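Side-chain contacts in uncharacterized protein (Gallus gallus, PDB 3WXB), which reduces carbonyl compounds with NAD(P)H as hydride donor, as a member of the short-chain dehydrogenase/reductase family: residues G41-L46 with Q72-K77; H45-S50 with H78-I83. All blocks are in the same frame, centred on the assembly; numbering follows the deposited sequence.

Contact 1. Residues G41-L46 with Q72-K77; sequences GFVQHL and QKLASK
Lys73 O, the carbonyl just ahead of the Leu74 that meets Val43 and Gln44, is held chiefly by Ser76 OG, which donates to it at 2.6 Å. The hydroxyl lies in the carbonyl plane on a lone pair, with a C=O...O angle of 141°, and the backbone N-H groups of Ser76 and Lys77 add weak bonds to the same oxygen. Serine suits this place because its short side chain can fold back on the last turn of helix 69-77. Between this helix and helix 37-47 the touching atoms are all carbons. Leu74 points at its neighbour and touches with one branch, CD1, which lies 3.8 Å from Gln44 CG and 4.0 Å from Val43 CG1. The valine and leucine side chains run alongside each other, pointing opposite ways, whereas the glutamine lies roughly perpendicular to the leucine. With Val43 CG1 anti to the backbone N (chi1 166°), that methyl faces Leu74, and the branched, compact residue also packs on Val56 and Ala58 of strand 55-60. Gln44 lends its aliphatic part; its chain runs extended beyond CG (chi2 171°) and carries the polar amide onward from the leucine methyl. Glutamine thus fits a partly exposed border, and leucine is long enough to span backbones whose nearest CA atoms, of Gln44 and Leu74, stand 8.1 Å apart. In this Rossmann fold the two helices lie side by side over the sheet, and the side chain of Val43 lies about 10 Å from the bound NADPH. With no hydrogen bond or charge pair across it, the contact rests on dispersion and burial of methyl and methylene groups, which set closeness more than direction.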
# COMPACT_ATOMS: atom_id res chain seq x y z
N GLY A 41 -5.35 -8.48 23.64
CA GLY A 41 -4.04 -8.46 24.31
C GLY A 41 -3.57 -7.06 24.68
O GLY A 41 -3.16 -6.81 25.82
N PHE A 42 -3.62 -6.12 23.74
CA PHE A 42 -3.25 -4.76 24.05
C PHE A 42 -4.02 -4.24 25.26
O PHE A 42 -3.41 -3.63 26.18
CB PHE A 42 -3.46 -3.81 22.86
CG PHE A 42 -2.24 -3.73 21.95
CD1 PHE A 42 -1.04 -3.22 22.43
CD2 PHE A 42 -2.31 -4.16 20.63
CE1 PHE A 42 0.08 -3.15 21.61
CE2 PHE A 42 -1.20 -4.11 19.78
CZ PHE A 42 0.03 -3.57 20.30
N VAL A 43 -5.33 -4.48 25.28
CA VAL A 43 -6.19 -3.97 26.39
C VAL A 43 -5.78 -4.53 27.73
O VAL A 43 -5.58 -3.76 28.70
CB VAL A 43 -7.71 -4.11 26.08
CG1 VAL A 43 -8.56 -3.90 27.35
CG2 VAL A 43 -8.07 -3.05 25.02
N GLN A 44 -5.64 -5.85 27.80
CA GLN A 44 -5.24 -6.54 29.02
C GLN A 44 -3.85 -6.08 29.52
O GLN A 44 -3.62 -5.91 30.72
CB GLN A 44 -5.19 -8.06 28.77
CG GLN A 44 -6.56 -8.71 28.32
CD GLN A 44 -6.39 -10.10 27.89
OE1 GLN A 44 -5.39 -10.47 27.24
NE2 GLN A 44 -7.38 -10.94 28.24
N HIS A 45 -2.90 -5.93 28.59
CA HIS A 45 -1.55 -5.51 28.97
C HIS A 45 -1.50 -4.06 29.39
O HIS A 45 -0.76 -3.70 30.36
CB HIS A 45 -0.53 -5.84 27.86
CG HIS A 45 -0.15 -7.29 27.83
ND1 HIS A 45 1.12 -7.73 28.13
CD2 HIS A 45 -0.87 -8.39 27.53
CE1 HIS A 45 1.17 -9.05 28.01
NE2 HIS A 45 -0.03 -9.47 27.66
N LEU A 46 -2.28 -3.23 28.69
CA LEU A 46 -2.36 -1.81 29.08
C LEU A 46 -2.96 -1.66 30.47
O LEU A 46 -2.53 -0.77 31.24
CB LEU A 46 -3.20 -1.00 28.11
CG LEU A 46 -2.63 -0.19 26.91
CD1 LEU A 46 -1.10 -0.01 26.84
CD2 LEU A 46 -3.25 -0.60 25.56
N GLN A 72 -16.38 -7.14 27.87
CA GLN A 72 -17.38 -6.68 28.83
C GLN A 72 -17.02 -7.19 30.23
O GLN A 72 -17.24 -6.50 31.21
CB GLN A 72 -18.77 -7.18 28.40
CG GLN A 72 -19.34 -6.44 27.18
CD GLN A 72 -19.58 -4.96 27.42
OE1 GLN A 72 -19.35 -4.45 28.51
NE2 GLN A 72 -20.01 -4.26 26.39
N LYS A 73 -16.48 -8.40 30.30
CA LYS A 73 -16.04 -8.99 31.56
C LYS A 73 -15.00 -8.07 32.13
O LYS A 73 -15.20 -7.48 33.19
CB LYS A 73 -15.40 -10.33 31.30
CG LYS A 73 -15.77 -11.43 32.24
CD LYS A 73 -15.84 -12.76 31.47
CE LYS A 73 -17.21 -12.94 30.81
NZ LYS A 73 -17.24 -14.01 29.76
N LEU A 74 -13.91 -7.88 31.38
CA LEU A 74 -12.84 -6.97 31.77
C LEU A 74 -13.34 -5.63 32.26
O LEU A 74 -12.86 -5.11 33.29
CB LEU A 74 -11.85 -6.74 30.61
CG LEU A 74 -10.68 -7.70 30.38
CD1 LEU A 74 -9.88 -7.16 29.18
CD2 LEU A 74 -9.77 -7.87 31.65
N ALA A 75 -14.29 -5.06 31.52
CA ALA A 75 -14.79 -3.73 31.82
C ALA A 75 -15.51 -3.64 33.16
O ALA A 75 -15.44 -2.59 33.85
CB ALA A 75 -15.70 -3.27 30.73
N SER A 76 -16.22 -4.72 33.53
CA SER A 76 -16.91 -4.78 34.83
C SER A 76 -15.91 -4.69 35.99
O SER A 76 -16.23 -4.15 37.06
CB SER A 76 -17.78 -6.05 34.92
OG SER A 76 -16.97 -7.23 35.01
N LYS A 77 -14.70 -5.23 35.77
CA LYS A 77 -13.59 -5.18 36.73
C LYS A 77 -12.62 -3.97 36.66
O LYS A 77 -11.84 -3.76 37.59
CB LYS A 77 -12.75 -6.45 36.62
CG LYS A 77 -13.43 -7.73 37.05
CD LYS A 77 -12.36 -8.75 37.38
CE LYS A 77 -12.83 -9.81 38.37
NZ LYS A 77 -13.44 -10.98 37.66

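Contact 2. Residues H45-S50 with H78-I83; sequences HLLALS and HPNLVI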
# COMPACT_ATOMS: atom_id res chain seq x y z
N HIS A 45 -2.90 -5.93 28.59
CA HIS A 45 -1.55 -5.51 28.97
C HIS A 45 -1.50 -4.06 29.39
O HIS A 45 -0.76 -3.70 30.36
CB HIS A 45 -0.53 -5.84 27.86
CG HIS A 45 -0.15 -7.29 27.83
ND1 HIS A 45 1.12 -7.73 28.13
CD2 HIS A 45 -0.87 -8.39 27.53
CE1 HIS A 45 1.17 -9.05 28.01
NE2 HIS A 45 -0.03 -9.47 27.66
N LEU A 46 -2.28 -3.23 28.69
CA LEU A 46 -2.36 -1.81 29.08
C LEU A 46 -2.96 -1.66 30.47
O LEU A 46 -2.53 -0.77 31.24
CB LEU A 46 -3.20 -1.00 28.11
CG LEU A 46 -2.63 -0.19 26.91
CD1 LEU A 46 -1.10 -0.01 26.84
CD2 LEU A 46 -3.25 -0.60 25.56
N LEU A 47 -3.96 -2.49 30.77
CA LEU A 47 -4.62 -2.39 32.08
C LEU A 47 -3.69 -2.84 33.18
O LEU A 47 -3.77 -2.32 34.28
CB LEU A 47 -5.95 -3.16 32.09
CG LEU A 47 -7.03 -2.56 31.18
CD1 LEU A 47 -8.18 -3.58 30.94
CD2 LEU A 47 -7.56 -1.26 31.76
N ALA A 48 -2.83 -3.81 32.87
CA ALA A 48 -1.88 -4.38 33.80
C ALA A 48 -0.53 -3.60 33.91
O ALA A 48 0.44 -4.14 34.45
CB ALA A 48 -1.61 -5.82 33.39
N LEU A 49 -0.45 -2.37 33.37
CA LEU A 49 0.78 -1.55 33.52
C LEU A 49 0.94 -1.08 34.99
O LEU A 49 -0.07 -0.75 35.65
CB LEU A 49 0.75 -0.31 32.62
CG LEU A 49 0.83 -0.48 31.09
CD1 LEU A 49 0.86 0.84 30.39
CD2 LEU A 49 2.02 -1.31 30.71
N SER A 50 2.18 -1.03 35.48
CA SER A 50 2.48 -0.50 36.81
C SER A 50 1.82 0.87 37.03
O SER A 50 1.13 1.05 38.03
CB SER A 50 3.99 -0.46 37.08
OG SER A 50 4.73 -0.10 35.91
N HIS A 78 -12.61 -3.22 35.56
CA HIS A 78 -11.71 -2.06 35.44
C HIS A 78 -12.43 -0.78 35.08
O HIS A 78 -12.90 -0.63 33.95
CB HIS A 78 -10.57 -2.34 34.45
CG HIS A 78 -9.81 -3.58 34.76
ND1 HIS A 78 -8.69 -3.60 35.55
CD2 HIS A 78 -10.04 -4.87 34.40
CE1 HIS A 78 -8.25 -4.85 35.67
NE2 HIS A 78 -9.06 -5.63 34.97
N PRO A 79 -12.52 0.16 36.06
CA PRO A 79 -13.24 1.38 35.78
C PRO A 79 -12.52 2.25 34.75
O PRO A 79 -13.15 3.12 34.17
CB PRO A 79 -13.32 2.09 37.15
CG PRO A 79 -12.31 1.42 38.01
CD PRO A 79 -12.22 0.00 37.50
N ASN A 80 -11.22 2.01 34.53
CA ASN A 80 -10.48 2.79 33.50
C ASN A 80 -10.73 2.29 32.04
O ASN A 80 -10.42 2.99 31.07
CB ASN A 80 -8.99 2.88 33.85
CG ASN A 80 -8.37 1.54 34.16
OD1 ASN A 80 -7.13 1.41 34.15
ND2 ASN A 80 -9.20 0.53 34.45
N LEU A 81 -11.33 1.12 31.91
CA LEU A 81 -11.73 0.56 30.60
C LEU A 81 -13.05 1.08 30.06
O LEU A 81 -14.11 0.81 30.66
CB LEU A 81 -11.79 -0.98 30.67
CG LEU A 81 -12.14 -1.76 29.37
CD1 LEU A 81 -11.25 -1.29 28.18
CD2 LEU A 81 -11.95 -3.24 29.59
N VAL A 82 -13.01 1.80 28.93
CA VAL A 82 -14.17 2.34 28.25
C VAL A 82 -14.36 1.60 26.91
O VAL A 82 -13.50 1.69 26.03
CB VAL A 82 -14.00 3.83 27.95
CG1 VAL A 82 -15.23 4.40 27.24
CG2 VAL A 82 -13.71 4.65 29.25
N ILE A 83 -15.51 0.91 26.74
CA ILE A 83 -15.84 0.20 25.50
C ILE A 83 -16.55 1.13 24.52
O ILE A 83 -17.58 1.73 24.86
CB ILE A 83 -16.61 -1.11 25.76
CG1 ILE A 83 -15.72 -2.08 26.50
CG2 ILE A 83 -17.05 -1.76 24.42
CD1 ILE A 83 -16.42 -3.37 27.05
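Leu47, the last residue of helix 37-47, reaches across to His78, Asn80 and Leu81 at the turn that leads into strand 81-85, within the beta-alpha-beta-alpha-beta half of the Rossmann fold. The purely apolar part is the meeting of two branch ends: Leu47 CD1 lies 4.0 Å from Leu81 CD2, the side chains crossing at about a right angle. Leucine suits both positions, being long and forked, and in Leu47 the fork divides the work: CD1 meets Leu81 and the His78 ring, CD2 mainly the Asn80 amide. Its CG stands anti to the carbonyl carbon (chi1 -67°); the bond from CA to CB heads toward the turn, and the side chain also packs on Val56 of strand 55-60. A second kind of contact sets methyl against flat polar group. Leu47 CD2 rests 3.8 Å from Asn80 CG, against the side-chain amide, without a hydrogen bond. Were an alanine at Leu47, the forked end would be gone, and a gap would probably open between the helix end and the turn, leaving the His78 ring and Leu81 without their shared apolar neighbour. Backbone bonding shapes the receiving side: residues 78 to 81 form a type I beta turn, closed by Leu81 N to His78 O at 3.1 Å, and Asn80 and Val82 bond through their backbones to Val56, fixing the turn at the edge of the sheet. The histidine offers an aromatic surface at this partly exposed border. Leu47 CD1 sits over one face of that ring, 4.0 Å above its plane and displaced toward the rim, where His78 CD2 is 4.1 Å away.

From the N terminus, the chain leaves strand 28-31, runs up helix 37-47, returns through strand 55-60, and passes along helix 69-77 into strand 81-85. Contact 1 closes the loop from the middle of the first helix to the second helix. Contact 2 starts a turn later on that first helix and ends later too, beyond the second helix, so the two loops overlap and cross rather than nest. Both share His45 and Leu46, and their far segments follow each other directly, packing together where Leu74 and Ala75 meet Leu81. Together they tie two neighbouring helices to the outer strand 81-85, with strand 55-60 beneath.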